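Local atomic coordinates of apical membrane antigen 1 (Babesia divergens, PDB entry 4APM), a protein that probably takes part in host cell invasion by the parasite at the moving junction, and is represented here by its three extracellular domains. Residues A[50-55]-A[201-206]; A[147-152]-A[160-165]. All blocks are in the same frame, centred on the assembly; numbering follows the deposited sequence.

Overall arrangement
Interactions 1 and 2 belong to one antiparallel sheet of the apical membrane antigen 1 ectodomain. Interaction 1 joins an outermost strand, 53-54, to strand 202-205. Interaction 2 pairs the two strands of the hairpin 150-153 and 158-161. Strands 202-205 and 150-153 are neighbours, so the two contacts meet: Tyr203 O lies 2.8 Å from Tyr152 N, a probable hydrogen bond. Interaction 2 also falls within the chain loop that interaction 1 closes. Interaction 1 is buried near the middle of the chain, with a Met-aromatic contact and a nearby disulfide. Interaction 2 is only partly buried. Its apolar packing of Val151, Leu162 and Pro149 runs out to Tyr148 and the exposed Phe163, whose rings are near parallel but barely overlap.

Interaction 1 of 2, residues A[50-55]-A[201-206]; sequences KCPVMG and HLYYGS
Pro52 sets CB at the edge of the Tyr203 ring, 3.9 Å from CD2. Just ahead of it, a water accepts from Ser206 N and donates to Cys51 O. Val53 and Tyr204 form the antiparallel hydrogen-bonded pair. Val53 N donates to Tyr204 O at 2.9 Å, and Tyr204 N donates back to Val53 O at 3.1 Å. Met54 and Tyr203 are the non-hydrogen-bonded pair. Their side chains lie alongside each other, pointing the same way. Met54 CG is 3.4 Å from Tyr203 CE2. The chain bends at the sulfur (chi3 80°), which brings Met54 CE to 3.3 Å from Tyr203 OH. SD stands 4.9 Å from the ring centroid, obliquely placed, in a Met-aromatic contact. Beyond the strand, Gly55 N donates to Leu202 O (2.8 Å).

On the face of Met54 and Tyr203, helix 125-134 brings Val126 against Pro52 and Tyr203. A disulfide joins Cys51 to Cys217, directly after helix 213-216. Strand 53-54 is an outermost strand of the five-stranded antiparallel sheet. Strand 202-205 is flanked by it on one edge and by strand 150-153 on the other.

Interaction 2 of 2, residues A[147-152]-A[160-165]; sequences RYPFVY and HILFTP
Tyr148 runs alongside the backbone of Leu162 and Phe163, whose carbonyls lie obliquely to its ring. Its CB is 3.2 Å from Leu162 O, and its CE1 comes to 3.5 Å from Phe163 O. CG is anti to the carbonyl carbon (chi1 -64°), which carries the ring out along the partner chain. The Tyr148 and Phe163 rings are nearly parallel, with planes at 9°. They are slid so far apart that they barely overlap, and the centroids are 6.0 Å apart. Phe82 meets both rings edge-to-face. CB of Tyr148 also touches Ile161 CG2.

The Pro149 and Leu162 side chains cross at about a right angle, with Pro149 CG against Leu162 CB. Pro149 O takes an almost straight bond from Leu162 N, 3.0 Å long. Leu162 also sends CD1 to Val151 CG2 at 3.7 Å. Tyr204 of the next strand packs against Pro149, Val151 and Leu162, so these apolar groups continue into interaction 1.

Phe150 and Ile161 form the non-hydrogen-bonded pair, and their side chains touch through Phe150 CB. Its chi1 of 75° turns the ring away, and helix 125-134 receives it at Cys129 and Ala130. Val151 and His160 form the hydrogen-bonded pair. Val151 N donates to His160 O at 2.8 Å. His160 N answers to Val151 O at 2.9 Å. Val151 O also lies at the edge of the His160 ring, in its plane.

These alternating pairs are those of an antiparallel beta hairpin, formed here by strands 150-153 and 158-161.

Interaction 1 of 2, residues A[50-55]-A[201-206]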
loop_
_atom_site.group_PDB
_atom_site.type_symbol
_atom_site.label_atom_id
_atom_site.label_comp_id
_atom_site.label_asym_id
_atom_site.label_seq_id
_atom_site.Cartn_x
_atom_site.Cartn_y
_atom_site.Cartn_z
ATOM N N LYS A 50 2.658 -8.767 -6.557
ATOM C CA LYS A 50 1.776 -8.513 -7.688
ATOM C C LYS A 50 1.237 -7.053 -7.778
ATOM O O LYS A 50 0.742 -6.623 -8.839
ATOM C CB LYS A 50 0.630 -9.525 -7.691
ATOM C CG LYS A 50 1.052 -10.947 -8.091
ATOM C CD LYS A 50 -0.108 -11.937 -8.052
ATOM C CE LYS A 50 -0.805 -11.909 -6.686
ATOM N NZ LYS A 50 -1.639 -13.115 -6.365
ATOM N N CYS A 51 1.403 -6.288 -6.696
ATOM C CA CYS A 51 1.117 -4.875 -6.674
ATOM C C CYS A 51 2.417 -4.056 -6.687
ATOM O O CYS A 51 3.375 -4.389 -5.993
ATOM C CB CYS A 51 0.338 -4.535 -5.427
ATOM S SG CYS A 51 -1.261 -5.352 -5.335
ATOM N N PRO A 52 2.446 -2.972 -7.482
ATOM C CA PRO A 52 3.507 -1.993 -7.291
ATOM C C PRO A 52 3.291 -1.286 -5.947
ATOM O O PRO A 52 2.175 -1.320 -5.402
ATOM C CB PRO A 52 3.284 -1.019 -8.460
ATOM C CG PRO A 52 1.830 -1.225 -8.903
ATOM C CD PRO A 52 1.250 -2.366 -8.110
ATOM N N VAL A 53 4.367 -0.777 -5.360
ATOM C CA VAL A 53 4.329 -0.128 -4.055
ATOM C C VAL A 53 4.685 1.371 -4.225
ATOM O O VAL A 53 5.825 1.715 -4.542
ATOM C CB VAL A 53 5.338 -0.809 -3.095
ATOM C CG1 VAL A 53 5.256 -0.207 -1.713
ATOM C CG2 VAL A 53 5.092 -2.331 -3.034
ATOM N N MET A 54 3.706 2.255 -4.077
ATOM C CA MET A 54 3.955 3.680 -4.311
ATOM C C MET A 54 4.819 4.267 -3.183
ATOM O O MET A 54 4.670 3.905 -2.007
ATOM C CB MET A 54 2.652 4.463 -4.411
ATOM C CG MET A 54 1.791 4.103 -5.593
ATOM S SD MET A 54 0.282 5.090 -5.634
ATOM C CE MET A 54 0.850 6.647 -6.341
ATOM N N GLY A 55 5.744 5.144 -3.546
ATOM C CA GLY A 55 6.531 5.828 -2.541
ATOM C C GLY A 55 7.620 4.995 -1.889
ATOM O O GLY A 55 8.303 5.481 -0.983
ATOM N N HIS A 201 5.458 9.304 -6.187
ATOM C CA HIS A 201 5.188 9.131 -7.612
ATOM C C HIS A 201 6.072 8.023 -8.141
ATOM O O HIS A 201 6.013 7.682 -9.314
ATOM C CB HIS A 201 5.463 10.459 -8.375
ATOM C CG HIS A 201 6.874 11.019 -8.154
ATOM N ND1 HIS A 201 7.239 11.652 -7.015
ATOM C CD2 HIS A 201 8.016 10.995 -8.969
ATOM C CE1 HIS A 201 8.547 12.010 -7.094
ATOM N NE2 HIS A 201 9.021 11.606 -8.282
ATOM N N LEU A 202 6.906 7.469 -7.267
ATOM C CA LEU A 202 7.723 6.302 -7.580
ATOM C C LEU A 202 6.969 5.010 -7.260
ATOM O O LEU A 202 6.245 4.920 -6.251
ATOM C CB LEU A 202 9.042 6.351 -6.802
ATOM C CG LEU A 202 10.290 6.984 -7.437
ATOM C CD1 LEU A 202 10.004 8.230 -8.278
ATOM C CD2 LEU A 202 11.374 7.273 -6.408
ATOM N N TYR A 203 7.137 4.007 -8.130
ATOM C CA TYR A 203 6.530 2.693 -7.943
ATOM C C TYR A 203 7.624 1.640 -7.956
ATOM O O TYR A 203 8.245 1.414 -8.991
ATOM C CB TYR A 203 5.586 2.384 -9.095
ATOM C CG TYR A 203 4.408 3.297 -9.203
ATOM C CD1 TYR A 203 4.545 4.600 -9.683
ATOM C CD2 TYR A 203 3.141 2.845 -8.848
ATOM C CE1 TYR A 203 3.470 5.426 -9.770
ATOM C CE2 TYR A 203 2.047 3.650 -8.970
ATOM C CZ TYR A 203 2.222 4.944 -9.437
ATOM O OH TYR A 203 1.124 5.749 -9.524
ATOM N N TYR A 204 7.859 1.005 -6.815
ATOM C CA TYR A 204 8.766 -0.150 -6.730
ATOM C C TYR A 204 7.959 -1.423 -6.969
ATOM O O TYR A 204 6.907 -1.629 -6.365
ATOM C CB TYR A 204 9.404 -0.206 -5.339
ATOM C CG TYR A 204 10.507 -1.241 -5.169
ATOM C CD1 TYR A 204 10.207 -2.585 -4.930
ATOM C CD2 TYR A 204 11.845 -0.865 -5.205
ATOM C CE1 TYR A 204 11.223 -3.524 -4.751
ATOM C CE2 TYR A 204 12.870 -1.796 -5.053
ATOM C CZ TYR A 204 12.551 -3.123 -4.830
ATOM O OH TYR A 204 13.536 -4.038 -4.665
ATOM N N GLY A 205 8.456 -2.308 -7.813
ATOM C CA GLY A 205 7.740 -3.552 -8.001
ATOM C C GLY A 205 8.588 -4.627 -8.606
ATOM O O GLY A 205 9.779 -4.427 -8.887
ATOM N N SER A 206 7.942 -5.758 -8.865
ATOM C CA SER A 206 8.591 -6.891 -9.425
ATOM C C SER A 206 8.001 -7.101 -10.802
ATOM O O SER A 206 6.963 -6.552 -11.120
ATOM C CB SER A 206 8.305 -8.119 -8.548
ATOM O OG SER A 206 7.138 -8.771 -8.997
HETATM O O HOH W 1 5.492 -5.730 -6.851
#

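Interaction 2 of 2, residues A[147-152]-A[160-165]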
loop_
_atom_site.group_PDB
_atom_site.type_symbol
_atom_site.label_atom_id
_atom_site.label_comp_id
_atom_site.label_asym_id
_atom_site.label_seq_id
_atom_site.Cartn_x
_atom_site.Cartn_y
_atom_site.Cartn_z
ATOM N N ARG A 147 14.536 -12.572 -12.305
ATOM C CA ARG A 147 14.283 -11.242 -12.869
ATOM C C ARG A 147 14.560 -10.155 -11.842
ATOM O O ARG A 147 14.438 -10.381 -10.651
ATOM C CB ARG A 147 12.849 -11.124 -13.392
ATOM C CG ARG A 147 12.491 -12.075 -14.544
ATOM C CD ARG A 147 13.278 -11.791 -15.820
ATOM N NE ARG A 147 12.825 -12.671 -16.891
ATOM C CZ ARG A 147 13.397 -13.843 -17.202
ATOM N NH1 ARG A 147 14.496 -14.265 -16.577
ATOM N NH2 ARG A 147 12.867 -14.598 -18.148
ATOM N N TYR A 148 14.983 -8.987 -12.310
ATOM C CA TYR A 148 15.357 -7.891 -11.414
ATOM C C TYR A 148 14.096 -7.085 -11.065
ATOM O O TYR A 148 13.108 -7.140 -11.810
ATOM C CB TYR A 148 16.362 -6.988 -12.118
ATOM C CG TYR A 148 17.680 -7.641 -12.448
ATOM C CD1 TYR A 148 18.684 -7.718 -11.497
ATOM C CD2 TYR A 148 17.952 -8.116 -13.737
ATOM C CE1 TYR A 148 19.906 -8.277 -11.793
ATOM C CE2 TYR A 148 19.166 -8.707 -14.038
ATOM C CZ TYR A 148 20.140 -8.775 -13.055
ATOM O OH TYR A 148 21.368 -9.320 -13.319
ATOM N N PRO A 149 14.135 -6.301 -9.960
ATOM C CA PRO A 149 13.036 -5.365 -9.715
ATOM C C PRO A 149 13.106 -4.127 -10.629
ATOM O O PRO A 149 14.151 -3.851 -11.237
ATOM C CB PRO A 149 13.220 -4.964 -8.254
ATOM C CG PRO A 149 14.598 -5.399 -7.859
ATOM C CD PRO A 149 15.247 -6.114 -9.011
ATOM N N PHE A 150 11.988 -3.416 -10.742
ATOM C CA PHE A 150 11.943 -2.113 -11.394
ATOM C C PHE A 150 11.488 -1.004 -10.413
ATOM O O PHE A 150 10.935 -1.281 -9.358
ATOM C CB PHE A 150 10.994 -2.181 -12.577
ATOM C CG PHE A 150 9.538 -2.178 -12.181
ATOM C CD1 PHE A 150 8.880 -3.374 -11.902
ATOM C CD2 PHE A 150 8.835 -0.969 -12.038
ATOM C CE1 PHE A 150 7.549 -3.383 -11.542
ATOM C CE2 PHE A 150 7.509 -0.973 -11.648
ATOM C CZ PHE A 150 6.863 -2.183 -11.411
ATOM N N VAL A 151 11.738 0.253 -10.754
ATOM C CA VAL A 151 11.093 1.370 -10.076
ATOM C C VAL A 151 10.631 2.256 -11.194
ATOM O O VAL A 151 11.412 2.563 -12.087
ATOM C CB VAL A 151 12.099 2.150 -9.218
ATOM C CG1 VAL A 151 11.416 3.366 -8.582
ATOM C CG2 VAL A 151 12.726 1.239 -8.147
ATOM N N TYR A 152 9.340 2.545 -11.261
ATOM C CA TYR A 152 8.876 3.433 -12.305
ATOM C C TYR A 152 8.679 4.823 -11.687
ATOM O O TYR A 152 7.978 4.959 -10.686
ATOM C CB TYR A 152 7.565 2.940 -12.942
ATOM C CG TYR A 152 7.005 3.938 -13.955
ATOM C CD1 TYR A 152 7.639 4.153 -15.176
ATOM C CD2 TYR A 152 5.914 4.724 -13.652
ATOM C CE1 TYR A 152 7.150 5.046 -16.100
ATOM C CE2 TYR A 152 5.402 5.607 -14.577
ATOM C CZ TYR A 152 6.029 5.765 -15.800
ATOM O OH TYR A 152 5.545 6.698 -16.697
ATOM N N HIS A 160 13.169 2.441 -14.382
ATOM C CA HIS A 160 14.477 2.009 -13.911
ATOM C C HIS A 160 14.507 0.540 -13.568
ATOM O O HIS A 160 13.663 0.028 -12.821
ATOM C CB HIS A 160 14.897 2.815 -12.686
ATOM C CG HIS A 160 14.916 4.300 -12.911
ATOM N ND1 HIS A 160 16.052 4.980 -13.162
ATOM C CD2 HIS A 160 13.882 5.229 -12.946
ATOM C CE1 HIS A 160 15.759 6.282 -13.335
ATOM N NE2 HIS A 160 14.427 6.430 -13.201
ATOM N N ILE A 161 15.519 -0.150 -14.058
ATOM C CA ILE A 161 15.746 -1.503 -13.619
ATOM C C ILE A 161 16.845 -1.480 -12.572
ATOM O O ILE A 161 17.876 -0.821 -12.751
ATOM C CB ILE A 161 16.104 -2.431 -14.807
ATOM C CG1 ILE A 161 15.110 -2.219 -15.961
ATOM C CG2 ILE A 161 16.159 -3.889 -14.368
ATOM C CD1 ILE A 161 13.657 -2.522 -15.639
ATOM N N LEU A 162 16.587 -2.148 -11.457
ATOM C CA LEU A 162 17.538 -2.229 -10.379
ATOM C C LEU A 162 18.456 -3.394 -10.654
ATOM O O LEU A 162 18.043 -4.369 -11.286
ATOM C CB LEU A 162 16.813 -2.381 -9.034
ATOM C CG LEU A 162 15.931 -1.167 -8.717
ATOM C CD1 LEU A 162 15.430 -1.136 -7.283
ATOM C CD2 LEU A 162 16.689 0.106 -9.018
ATOM N N PHE A 163 19.717 -3.259 -10.252
ATOM C CA PHE A 163 20.728 -4.298 -10.457
ATOM C C PHE A 163 20.744 -5.321 -9.327
ATOM O O PHE A 163 21.454 -6.306 -9.407
ATOM C CB PHE A 163 22.123 -3.668 -10.584
ATOM C CG PHE A 163 23.142 -4.557 -11.258
ATOM C CD1 PHE A 163 22.930 -5.037 -12.555
ATOM C CD2 PHE A 163 24.342 -4.875 -10.619
ATOM C CE1 PHE A 163 23.870 -5.850 -13.181
ATOM C CE2 PHE A 163 25.300 -5.665 -11.253
ATOM C CZ PHE A 163 25.059 -6.157 -12.529
ATOM N N THR A 164 20.026 -5.046 -8.237
ATOM C CA THR A 164 19.995 -5.967 -7.090
ATOM C C THR A 164 18.616 -5.980 -6.457
ATOM O O THR A 164 17.957 -4.942 -6.415
ATOM C CB THR A 164 21.024 -5.575 -5.998
ATOM O OG1 THR A 164 20.796 -6.366 -4.823
ATOM C CG2 THR A 164 20.898 -4.131 -5.629
ATOM N N PRO A 165 18.187 -7.146 -5.918
ATOM C CA PRO A 165 16.930 -7.148 -5.186
ATOM C C PRO A 165 17.102 -6.729 -3.718
ATOM O O PRO A 165 16.111 -6.682 -2.976
ATOM C CB PRO A 165 16.483 -8.596 -5.281
ATOM C CG PRO A 165 17.772 -9.373 -5.296
ATOM C CD PRO A 165 18.779 -8.501 -6.003
#